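Local coordinates for kelch repeat and BTB domain-containing protein A55 (Vaccinia virus WR, PDB 6I2M) that probably acts as a substrate-specific adapter of CUL3-containing E3 ubiquitin ligases, directing host proteins to ubiquitination, with the BTB and BACK domains present in this chain, at residues E44-S47 with I48-S51; Y69-V72 with N73-D77; I124-Y127 with I128-D131; R152-D156 with E157-Y161. All blocks are in the same frame, centred on the assembly; numbering follows the deposited sequence.

Contact 1 of 4, residues E44-S47 with I48-S51; sequences EYFS and ILFS
F50 N donates to F46 O at 2.8 Å, and the N-H points almost straight at the oxygen, at 171°. This is the last turn of helix 44-49. I48 N gives its hydrogen to E44 O at 3.1 Å, and L49 N to Y45 O at 2.9 Å. F50 is the first residue to leave helical geometry. Just beyond, S51 OG donates to I48 O at 2.7 Å, from above the carbonyl plane. L49 O is taken by S57 OG, and S47 O by R19 NH2 of the second subunit. The helix belongs to the BTB domain, the part of the protein that binds CUL3. Outside the two segments, each carboxylate oxygen of E44 forms a salt bridge to a basic side chain of a different protein. Y45 OH is hydrogen-bonded to a basic side chain there too. The F46 and F50 side chains, both buried, run side by side in the same direction. F50 CE2 meets the edge of the F46 ring, 3.6 Å from F46 CD2. The two ring planes are 31° apart. F50 CG lies anti to its carbonyl carbon (chi1 -42°), which brings the ring close to F46 O, with F50 CD2 3.2 Å from that oxygen.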
loop_
_atom_site.group_PDB
_atom_site.type_symbol
_atom_site.label_atom_id
_atom_site.label_comp_id
_atom_site.label_asym_id
_atom_site.label_seq_id
_atom_site.Cartn_x
_atom_site.Cartn_y
_atom_site.Cartn_z
ATOM N N GLU A 44 -13.110 -3.961 7.963
ATOM C CA GLU A 44 -13.248 -5.261 8.619
ATOM C C GLU A 44 -14.575 -5.960 8.280
ATOM O O GLU A 44 -14.696 -7.164 8.511
ATOM C CB GLU A 44 -13.021 -5.142 10.130
ATOM C CG GLU A 44 -12.351 -6.364 10.737
ATOM C CD GLU A 44 -11.834 -6.189 12.151
ATOM O OE1 GLU A 44 -10.914 -5.364 12.353
ATOM O OE2 GLU A 44 -12.338 -6.891 13.057
ATOM N N TYR A 45 -15.552 -5.214 7.703
ATOM C CA TYR A 45 -16.850 -5.744 7.267
ATOM C C TYR A 45 -16.621 -6.749 6.138
ATOM O O TYR A 45 -17.136 -7.865 6.209
ATOM C CB TYR A 45 -17.788 -4.609 6.795
ATOM C CG TYR A 45 -19.166 -5.070 6.364
ATOM C CD1 TYR A 45 -19.448 -5.337 5.026
ATOM C CD2 TYR A 45 -20.196 -5.215 7.289
ATOM C CE1 TYR A 45 -20.712 -5.770 4.626
ATOM C CE2 TYR A 45 -21.464 -5.641 6.899
ATOM C CZ TYR A 45 -21.719 -5.916 5.565
ATOM O OH TYR A 45 -22.970 -6.330 5.180
ATOM N N PHE A 46 -15.836 -6.350 5.113
ATOM C CA PHE A 46 -15.476 -7.179 3.963
ATOM C C PHE A 46 -14.576 -8.346 4.381
ATOM O O PHE A 46 -14.675 -9.423 3.794
ATOM C CB PHE A 46 -14.800 -6.335 2.871
ATOM C CG PHE A 46 -15.699 -5.312 2.216
ATOM C CD1 PHE A 46 -15.715 -3.994 2.655
ATOM C CD2 PHE A 46 -16.516 -5.661 1.147
ATOM C CE1 PHE A 46 -16.541 -3.045 2.045
ATOM C CE2 PHE A 46 -17.342 -4.712 0.536
ATOM C CZ PHE A 46 -17.349 -3.411 0.988
ATOM N N SER A 47 -13.721 -8.137 5.408
ATOM C CA SER A 47 -12.819 -9.158 5.955
ATOM C C SER A 47 -13.619 -10.315 6.561
ATOM O O SER A 47 -13.285 -11.479 6.338
ATOM C CB SER A 47 -11.890 -8.546 7.000
ATOM O OG SER A 47 -10.910 -9.477 7.430
ATOM N N ILE A 48 -14.693 -9.989 7.300
ATOM C CA ILE A 48 -15.580 -10.979 7.910
ATOM C C ILE A 48 -16.528 -11.550 6.840
ATOM O O ILE A 48 -16.902 -12.722 6.922
ATOM C CB ILE A 48 -16.293 -10.396 9.164
ATOM C CG1 ILE A 48 -15.271 -10.166 10.299
ATOM C CG2 ILE A 48 -17.432 -11.299 9.645
ATOM C CD1 ILE A 48 -15.588 -9.044 11.222
ATOM N N LEU A 49 -16.875 -10.733 5.818
ATOM C CA LEU A 49 -17.735 -11.145 4.707
ATOM C C LEU A 49 -17.045 -12.221 3.861
ATOM O O LEU A 49 -17.629 -13.281 3.666
ATOM C CB LEU A 49 -18.163 -9.931 3.846
ATOM C CG LEU A 49 -19.127 -10.182 2.670
ATOM C CD1 LEU A 49 -20.513 -10.580 3.151
ATOM C CD2 LEU A 49 -19.240 -8.951 1.797
ATOM N N PHE A 50 -15.798 -11.967 3.407
ATOM C CA PHE A 50 -15.015 -12.907 2.596
ATOM C C PHE A 50 -14.068 -13.745 3.476
ATOM O O PHE A 50 -12.855 -13.768 3.246
ATOM C CB PHE A 50 -14.245 -12.174 1.471
ATOM C CG PHE A 50 -14.985 -11.083 0.727
ATOM C CD1 PHE A 50 -16.159 -11.361 0.035
ATOM C CD2 PHE A 50 -14.475 -9.791 0.667
ATOM C CE1 PHE A 50 -16.836 -10.354 -0.657
ATOM C CE2 PHE A 50 -15.151 -8.786 -0.028
ATOM C CZ PHE A 50 -16.327 -9.073 -0.683
ATOM N N SER A 51 -14.636 -14.439 4.482
ATOM C CA SER A 51 -13.893 -15.268 5.435
ATOM C C SER A 51 -14.084 -16.780 5.224
ATOM O O SER A 51 -13.475 -17.575 5.948
ATOM C CB SER A 51 -14.253 -14.878 6.866
ATOM O OG SER A 51 -15.627 -15.104 7.131
#

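Contact 2 of 4, residues Y69-V72 with N73-D77; sequences YQSV and NDLID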
loop_
_atom_site.group_PDB
_atom_site.type_symbol
_atom_site.label_atom_id
_atom_site.label_comp_id
_atom_site.label_asym_id
_atom_site.label_seq_id
_atom_site.Cartn_x
_atom_site.Cartn_y
_atom_site.Cartn_z
ATOM N N TYR A 69 -24.446 6.381 -1.871
ATOM C CA TYR A 69 -23.536 6.042 -2.977
ATOM C C TYR A 69 -22.231 6.845 -2.980
ATOM O O TYR A 69 -21.161 6.236 -3.002
ATOM C CB TYR A 69 -24.232 6.129 -4.355
ATOM C CG TYR A 69 -23.273 6.090 -5.531
ATOM C CD1 TYR A 69 -22.551 4.937 -5.831
ATOM C CD2 TYR A 69 -23.071 7.212 -6.330
ATOM C CE1 TYR A 69 -21.646 4.905 -6.891
ATOM C CE2 TYR A 69 -22.176 7.188 -7.400
ATOM C CZ TYR A 69 -21.469 6.030 -7.679
ATOM O OH TYR A 69 -20.589 5.993 -8.733
ATOM N N GLN A 70 -22.319 8.195 -3.003
ATOM C CA GLN A 70 -21.156 9.092 -3.022
ATOM C C GLN A 70 -20.256 8.874 -1.801
ATOM O O GLN A 70 -19.038 9.005 -1.914
ATOM C CB GLN A 70 -21.592 10.565 -3.163
ATOM C CG GLN A 70 -20.473 11.547 -3.561
ATOM C CD GLN A 70 -19.807 11.249 -4.890
ATOM O OE1 GLN A 70 -20.454 10.918 -5.893
ATOM N NE2 GLN A 70 -18.488 11.373 -4.926
ATOM N N SER A 71 -20.859 8.488 -0.658
ATOM C CA SER A 71 -20.159 8.174 0.585
ATOM C C SER A 71 -19.346 6.881 0.413
ATOM O O SER A 71 -18.144 6.897 0.669
ATOM C CB SER A 71 -21.153 8.044 1.736
ATOM O OG SER A 71 -20.505 7.741 2.959
ATOM N N VAL A 72 -19.994 5.787 -0.064
ATOM C CA VAL A 72 -19.371 4.475 -0.312
ATOM C C VAL A 72 -18.242 4.603 -1.355
ATOM O O VAL A 72 -17.142 4.109 -1.110
ATOM C CB VAL A 72 -20.410 3.366 -0.681
ATOM C CG1 VAL A 72 -19.731 2.043 -1.026
ATOM C CG2 VAL A 72 -21.420 3.149 0.440
ATOM N N ASN A 73 -18.512 5.300 -2.483
ATOM C CA ASN A 73 -17.565 5.532 -3.582
ATOM C C ASN A 73 -16.285 6.239 -3.116
ATOM O O ASN A 73 -15.190 5.799 -3.470
ATOM C CB ASN A 73 -18.234 6.309 -4.726
ATOM C CG ASN A 73 -17.401 6.385 -5.982
ATOM O OD1 ASN A 73 -17.338 5.440 -6.775
ATOM N ND2 ASN A 73 -16.742 7.514 -6.188
ATOM N N ASP A 74 -16.426 7.314 -2.310
ATOM C CA ASP A 74 -15.298 8.077 -1.771
ATOM C C ASP A 74 -14.527 7.290 -0.717
ATOM O O ASP A 74 -13.316 7.478 -0.590
ATOM C CB ASP A 74 -15.756 9.437 -1.219
ATOM C CG ASP A 74 -16.179 10.453 -2.269
ATOM O OD1 ASP A 74 -15.995 10.178 -3.479
ATOM O OD2 ASP A 74 -16.691 11.524 -1.882
ATOM N N LEU A 75 -15.223 6.404 0.027
ATOM C CA LEU A 75 -14.611 5.547 1.041
ATOM C C LEU A 75 -13.748 4.473 0.390
ATOM O O LEU A 75 -12.691 4.152 0.926
ATOM C CB LEU A 75 -15.659 4.927 1.975
ATOM C CG LEU A 75 -16.164 5.826 3.105
ATOM C CD1 LEU A 75 -17.473 5.325 3.647
ATOM C CD2 LEU A 75 -15.159 5.930 4.226
ATOM N N ILE A 76 -14.176 3.947 -0.783
ATOM C CA ILE A 76 -13.411 2.968 -1.566
ATOM C C ILE A 76 -12.177 3.693 -2.127
ATOM O O ILE A 76 -11.079 3.141 -2.081
ATOM C CB ILE A 76 -14.269 2.262 -2.659
ATOM C CG1 ILE A 76 -15.387 1.412 -2.017
ATOM C CG2 ILE A 76 -13.404 1.391 -3.597
ATOM C CD1 ILE A 76 -16.618 1.234 -2.882
ATOM N N ASP A 77 -12.352 4.958 -2.577
ATOM C CA ASP A 77 -11.268 5.816 -3.070
ATOM C C ASP A 77 -10.252 6.080 -1.950
ATOM O O ASP A 77 -9.055 6.167 -2.223
ATOM C CB ASP A 77 -11.818 7.144 -3.625
ATOM C CG ASP A 77 -12.570 7.044 -4.944
ATOM O OD1 ASP A 77 -12.266 6.123 -5.737
ATOM O OD2 ASP A 77 -13.444 7.901 -5.193
#
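D74 folds back over the turn that starts at Q70. Its CB lies 3.4 Å from Q70 O. Its CG is beside the backbone N (chi1 -71°), and this keeps the carboxylate close to the same carbonyl. At the tip, D74 OD1 is 3.1 Å from Q70 NE2, while D74 OD2 is 3.5 Å from that nitrogen. Q70 reaches this place through a bend at chi2 (60°). The amide and carboxylate planes are steeply inclined, 72° apart. D74 N also donates to Q70 O.

Other residues of helix 69-79 meet in the same i to i+4 spacing. N73 CB sits over one face of the Y69 ring, offset toward its rim. The two side chains point the same way. N73 N also bonds to Y69 O at 2.9 Å. V72 CG1 meets I76 CD1 at 3.7 Å, on the side that packs against strand 23-27 of the BTB fold. L75 CD1 lies 3.9 Å from S71 OG, whose polar partners are T97 OG1 and Y93 O of helix 91-101.

V72 and I76 turn apolar branches to the sheet, which Y69 and N73 also touch, while L75 and the bonded S71 hydroxyl meet helix 91-101. On the Q70 side, D74 probably carries a negative charge close to the Q70 carbonyl, and the Q70 amide nitrogen, close by, may offset part of it.

Contact 3 of 4, residues I124-Y127 with I128-D131; sequences IDFY and IYAD
I128 CD1 rests 3.4 Å from I124 O, one turn back along the helix. The I128 chain gets there because CG1 stands beside its own backbone N (chi1 -48°), and CG1 itself lies 3.7 Å from the same oxygen. On another side of the helix, Y129 CD2 meets the F126 ring at its edge, 4.4 Å from F126 CD1. The Y129 ring in turn has F126 O near its own edge. A130 CB is 3.4 Å from that oxygen.

The backbone bonds fix these positions. A130 N donates to F126 O at 3.1 Å. D131 N donates to Y127 O at 3.0 Å. The bond from Y129 N to D125 O is weak, at 3.4 Å. The Y127 ring reaches on to helix 136-147 and helix 164-171.

The next shell holds the ends of the side chains. Y129 OH is hydrogen-bonded to S96 OG, and the Y129 ring meets that of Y133. D125 OD1 forms a salt bridge with K92 NZ. Both bonds tie this helix to helix 91-101 of the BTB domain. D131 O accepts a hydrogen bond from a basic side chain of a different protein in the assembly.

Helix 120-132 thus packs on the BTB side through D125 and Y129, and on later helices through Y127. This is an early helix of the helical BACK region, which follows the BTB domain in BTB-Kelch proteins.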
loop_
_atom_site.group_PDB
_atom_site.type_symbol
_atom_site.label_atom_id
_atom_site.label_comp_id
_atom_site.label_asym_id
_atom_site.label_seq_id
_atom_site.Cartn_x
_atom_site.Cartn_y
_atom_site.Cartn_z
ATOM N N ILE A 124 -24.857 22.471 16.733
ATOM C CA ILE A 124 -26.311 22.326 16.841
ATOM C C ILE A 124 -26.828 21.147 15.976
ATOM O O ILE A 124 -27.730 20.426 16.408
ATOM C CB ILE A 124 -27.019 23.692 16.558
ATOM C CG1 ILE A 124 -28.530 23.639 16.876
ATOM C CG2 ILE A 124 -26.746 24.234 15.141
ATOM C CD1 ILE A 124 -29.056 24.876 17.568
ATOM N N ASP A 125 -26.207 20.922 14.801
ATOM C CA ASP A 125 -26.552 19.848 13.869
ATOM C C ASP A 125 -25.861 18.525 14.221
ATOM O O ASP A 125 -26.479 17.466 14.085
ATOM C CB ASP A 125 -26.223 20.275 12.424
ATOM C CG ASP A 125 -26.599 19.273 11.346
ATOM O OD1 ASP A 125 -27.732 18.744 11.391
ATOM O OD2 ASP A 125 -25.767 19.035 10.445
ATOM N N PHE A 126 -24.588 18.584 14.670
ATOM C CA PHE A 126 -23.792 17.406 15.027
ATOM C C PHE A 126 -24.257 16.694 16.307
ATOM O O PHE A 126 -23.940 15.515 16.481
ATOM C CB PHE A 126 -22.293 17.742 15.098
ATOM C CG PHE A 126 -21.633 17.871 13.745
ATOM C CD1 PHE A 126 -21.358 16.746 12.976
ATOM C CD2 PHE A 126 -21.276 19.117 13.244
ATOM C CE1 PHE A 126 -20.756 16.868 11.720
ATOM C CE2 PHE A 126 -20.669 19.236 11.989
ATOM C CZ PHE A 126 -20.410 18.111 11.237
ATOM N N TYR A 127 -25.011 17.388 17.185
ATOM C CA TYR A 127 -25.537 16.800 18.423
ATOM C C TYR A 127 -26.690 15.836 18.132
ATOM O O TYR A 127 -26.679 14.713 18.639
ATOM C CB TYR A 127 -25.951 17.888 19.433
ATOM C CG TYR A 127 -26.697 17.364 20.644
ATOM C CD1 TYR A 127 -26.018 16.795 21.716
ATOM C CD2 TYR A 127 -28.085 17.451 20.721
ATOM C CE1 TYR A 127 -26.700 16.306 22.829
ATOM C CE2 TYR A 127 -28.779 16.959 21.826
ATOM C CZ TYR A 127 -28.083 16.393 22.881
ATOM O OH TYR A 127 -28.763 15.917 23.976
ATOM N N ILE A 128 -27.681 16.281 17.324
ATOM C CA ILE A 128 -28.859 15.498 16.914
ATOM C C ILE A 128 -28.403 14.267 16.101
ATOM O O ILE A 128 -29.009 13.198 16.207
ATOM C CB ILE A 128 -29.903 16.385 16.155
ATOM C CG1 ILE A 128 -30.187 17.706 16.918
ATOM C CG2 ILE A 128 -31.211 15.616 15.886
ATOM C CD1 ILE A 128 -30.718 18.868 16.060
ATOM N N TYR A 129 -27.306 14.428 15.329
ATOM C CA TYR A 129 -26.676 13.385 14.521
ATOM C C TYR A 129 -26.080 12.287 15.415
ATOM O O TYR A 129 -26.380 11.110 15.215
ATOM C CB TYR A 129 -25.598 14.002 13.600
ATOM C CG TYR A 129 -24.653 12.991 12.989
ATOM C CD1 TYR A 129 -25.069 12.148 11.965
ATOM C CD2 TYR A 129 -23.341 12.873 13.441
ATOM C CE1 TYR A 129 -24.208 11.207 11.408
ATOM C CE2 TYR A 129 -22.470 11.933 12.893
ATOM C CZ TYR A 129 -22.907 11.103 11.874
ATOM O OH TYR A 129 -22.058 10.175 11.319
ATOM N N ALA A 130 -25.244 12.678 16.398
ATOM C CA ALA A 130 -24.590 11.767 17.342
ATOM C C ALA A 130 -25.575 11.107 18.318
ATOM O O ALA A 130 -25.280 10.033 18.844
ATOM C CB ALA A 130 -23.497 12.500 18.098
ATOM N N ASP A 131 -26.747 11.739 18.544
ATOM C CA ASP A 131 -27.816 11.226 19.407
ATOM C C ASP A 131 -28.579 10.099 18.697
ATOM O O ASP A 131 -29.173 9.248 19.361
ATOM C CB ASP A 131 -28.775 12.360 19.812
ATOM C CG ASP A 131 -29.833 11.970 20.829
ATOM O OD1 ASP A 131 -29.460 11.610 21.967
ATOM O OD2 ASP A 131 -31.033 12.034 20.489
#

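Contact 4 of 4, residues R152-D156 with E157-Y161; sequences RLIND and ENFKY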
loop_
_atom_site.group_PDB
_atom_site.type_symbol
_atom_site.label_atom_id
_atom_site.label_comp_id
_atom_site.label_asym_id
_atom_site.label_seq_id
_atom_site.Cartn_x
_atom_site.Cartn_y
_atom_site.Cartn_z
ATOM N N ARG A 152 -26.501 32.448 21.632
ATOM C CA ARG A 152 -26.317 32.743 20.211
ATOM C C ARG A 152 -27.154 31.773 19.373
ATOM O O ARG A 152 -27.584 32.123 18.273
ATOM C CB ARG A 152 -24.840 32.594 19.816
ATOM C CG ARG A 152 -23.940 33.730 20.270
ATOM C CD ARG A 152 -22.502 33.423 19.914
ATOM N NE ARG A 152 -21.601 34.528 20.238
ATOM C CZ ARG A 152 -20.281 34.485 20.089
ATOM N NH1 ARG A 152 -19.692 33.389 19.624
ATOM N NH2 ARG A 152 -19.537 35.536 20.407
ATOM N N LEU A 153 -27.368 30.549 19.900
ATOM C CA LEU A 153 -28.089 29.461 19.240
ATOM C C LEU A 153 -29.613 29.483 19.414
ATOM O O LEU A 153 -30.305 28.841 18.624
ATOM C CB LEU A 153 -27.522 28.099 19.677
ATOM C CG LEU A 153 -26.144 27.740 19.119
ATOM C CD1 LEU A 153 -25.495 26.646 19.932
ATOM C CD2 LEU A 153 -26.222 27.353 17.654
ATOM N N ILE A 154 -30.140 30.218 20.420
ATOM C CA ILE A 154 -31.591 30.323 20.661
ATOM C C ILE A 154 -32.313 31.057 19.512
ATOM O O ILE A 154 -33.513 30.856 19.312
ATOM C CB ILE A 154 -31.956 30.911 22.056
ATOM C CG1 ILE A 154 -31.355 32.320 22.277
ATOM C CG2 ILE A 154 -31.583 29.941 23.183
ATOM C CD1 ILE A 154 -32.132 33.221 23.233
ATOM N N ASN A 155 -31.565 31.884 18.753
ATOM C CA ASN A 155 -32.055 32.653 17.607
ATOM C C ASN A 155 -31.695 31.982 16.264
ATOM O O ASN A 155 -32.208 32.396 15.221
ATOM C CB ASN A 155 -31.516 34.087 17.660
ATOM C CG ASN A 155 -31.844 34.818 18.940
ATOM O OD1 ASN A 155 -32.977 35.260 19.163
ATOM N ND2 ASN A 155 -30.856 34.961 19.809
ATOM N N ASP A 156 -30.824 30.947 16.300
ATOM C CA ASP A 156 -30.360 30.184 15.135
ATOM C C ASP A 156 -31.496 29.374 14.487
ATOM O O ASP A 156 -32.464 29.019 15.164
ATOM C CB ASP A 156 -29.182 29.268 15.532
ATOM C CG ASP A 156 -28.410 28.651 14.380
ATOM O OD1 ASP A 156 -27.864 29.414 13.553
ATOM O OD2 ASP A 156 -28.336 27.404 14.316
ATOM N N GLU A 157 -31.374 29.104 13.171
ATOM C CA GLU A 157 -32.345 28.364 12.353
ATOM C C GLU A 157 -32.542 26.909 12.798
ATOM O O GLU A 157 -33.678 26.432 12.827
ATOM C CB GLU A 157 -31.936 28.399 10.868
ATOM C CG GLU A 157 -32.046 29.763 10.209
ATOM C CD GLU A 157 -31.527 29.809 8.784
ATOM O OE1 GLU A 157 -32.206 29.261 7.885
ATOM O OE2 GLU A 157 -30.444 30.396 8.566
ATOM N N ASN A 158 -31.439 26.211 13.137
ATOM C CA ASN A 158 -31.423 24.799 13.539
ATOM C C ASN A 158 -31.922 24.523 14.975
ATOM O O ASN A 158 -32.007 23.356 15.368
ATOM C CB ASN A 158 -30.024 24.200 13.334
ATOM C CG ASN A 158 -29.487 24.313 11.926
ATOM O OD1 ASN A 158 -30.003 23.707 10.980
ATOM N ND2 ASN A 158 -28.427 25.089 11.760
ATOM N N PHE A 159 -32.268 25.581 15.739
ATOM C CA PHE A 159 -32.748 25.483 17.124
ATOM C C PHE A 159 -34.080 24.738 17.278
ATOM O O PHE A 159 -34.304 24.106 18.314
ATOM C CB PHE A 159 -32.818 26.875 17.770
ATOM C CG PHE A 159 -32.988 26.883 19.273
ATOM C CD1 PHE A 159 -31.980 26.406 20.107
ATOM C CD2 PHE A 159 -34.138 27.395 19.855
ATOM C CE1 PHE A 159 -32.137 26.415 21.495
ATOM C CE2 PHE A 159 -34.287 27.415 21.245
ATOM C CZ PHE A 159 -33.293 26.914 22.054
ATOM N N LYS A 160 -34.948 24.803 16.252
ATOM C CA LYS A 160 -36.263 24.152 16.227
ATOM C C LYS A 160 -36.191 22.615 16.182
ATOM O O LYS A 160 -37.119 21.951 16.647
ATOM C CB LYS A 160 -37.137 24.704 15.079
ATOM C CG LYS A 160 -36.521 24.582 13.681
ATOM C CD LYS A 160 -37.420 25.176 12.611
ATOM C CE LYS A 160 -36.803 25.058 11.239
ATOM N NZ LYS A 160 -37.705 25.584 10.183
ATOM N N TYR A 161 -35.094 22.061 15.626
ATOM C CA TYR A 161 -34.880 20.617 15.483
ATOM C C TYR A 161 -34.502 19.906 16.792
ATOM O O TYR A 161 -34.629 18.680 16.864
ATOM C CB TYR A 161 -33.852 20.319 14.375
ATOM C CG TYR A 161 -34.253 20.846 13.013
ATOM C CD1 TYR A 161 -35.143 20.144 12.206
ATOM C CD2 TYR A 161 -33.734 22.042 12.527
ATOM C CE1 TYR A 161 -35.519 20.626 10.953
ATOM C CE2 TYR A 161 -34.098 22.533 11.274
ATOM C CZ TYR A 161 -34.993 21.822 10.490
ATOM O OH TYR A 161 -35.357 22.301 9.255
#
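F159 lays one face of its ring on I154. This turn joins helix 150-153 to the loop before helix 164-171, in the helical BACK region. I154 CA stands over the ring centre, 3.8 Å from the F159 centroid and only 2° off the ring normal, a CH-pi contact. I154 CG2 adds a touch to the far end of the ring, 3.7 Å from F159 CZ. The two side chains point the same way. F159 CG lies opposite its backbone N (chi1 -166°), which swings the ring back toward L153 and I154. There F159 CB is 3.3 Å from L153 O. W191 meets the F159 ring edge to face, and I187 of helix 184-195 packs on I154. This side is tight and buried.

The polar side is looser. F159 N donates to D156 O, but at 3.5 Å the bond is weak. The turn at D156 and N158 is held no more firmly. I124 of helix 120-132 packs on both residues. E157 is exposed and extends beyond CG. Its OE2 stays 5.7 Å from D156 OD1, so the two carboxylates, probably both negative, lie near each other without contact. N155 is exposed too, and its OD1 bonds to K190 NZ. N158 ND2 donates weakly to D156 OD2, at 3.4 Å and 146°.

The four contacts follow one another along the chain. None nests in or crosses another, and each closes only a short local turn. Contacts 1 and 2 come first, both in the BTB domain, on helices 44-49 and 69-79. Strand 61-63 lies between them. Their centres are 18 Å apart and they do not touch. Helices 91-101 and 104-116 then lead to contact 3, on helix 120-132. Helix 91-101 packs against contacts 1, 2 and 3, so it links the two regions. Contact 4 lies on helix 150-153 and the loop after it. It meets contact 3 directly: I124 CD1 is 3.8 Å from L153 CD2. Contacts 1 and 4 are farthest apart, about 42 Å between centres.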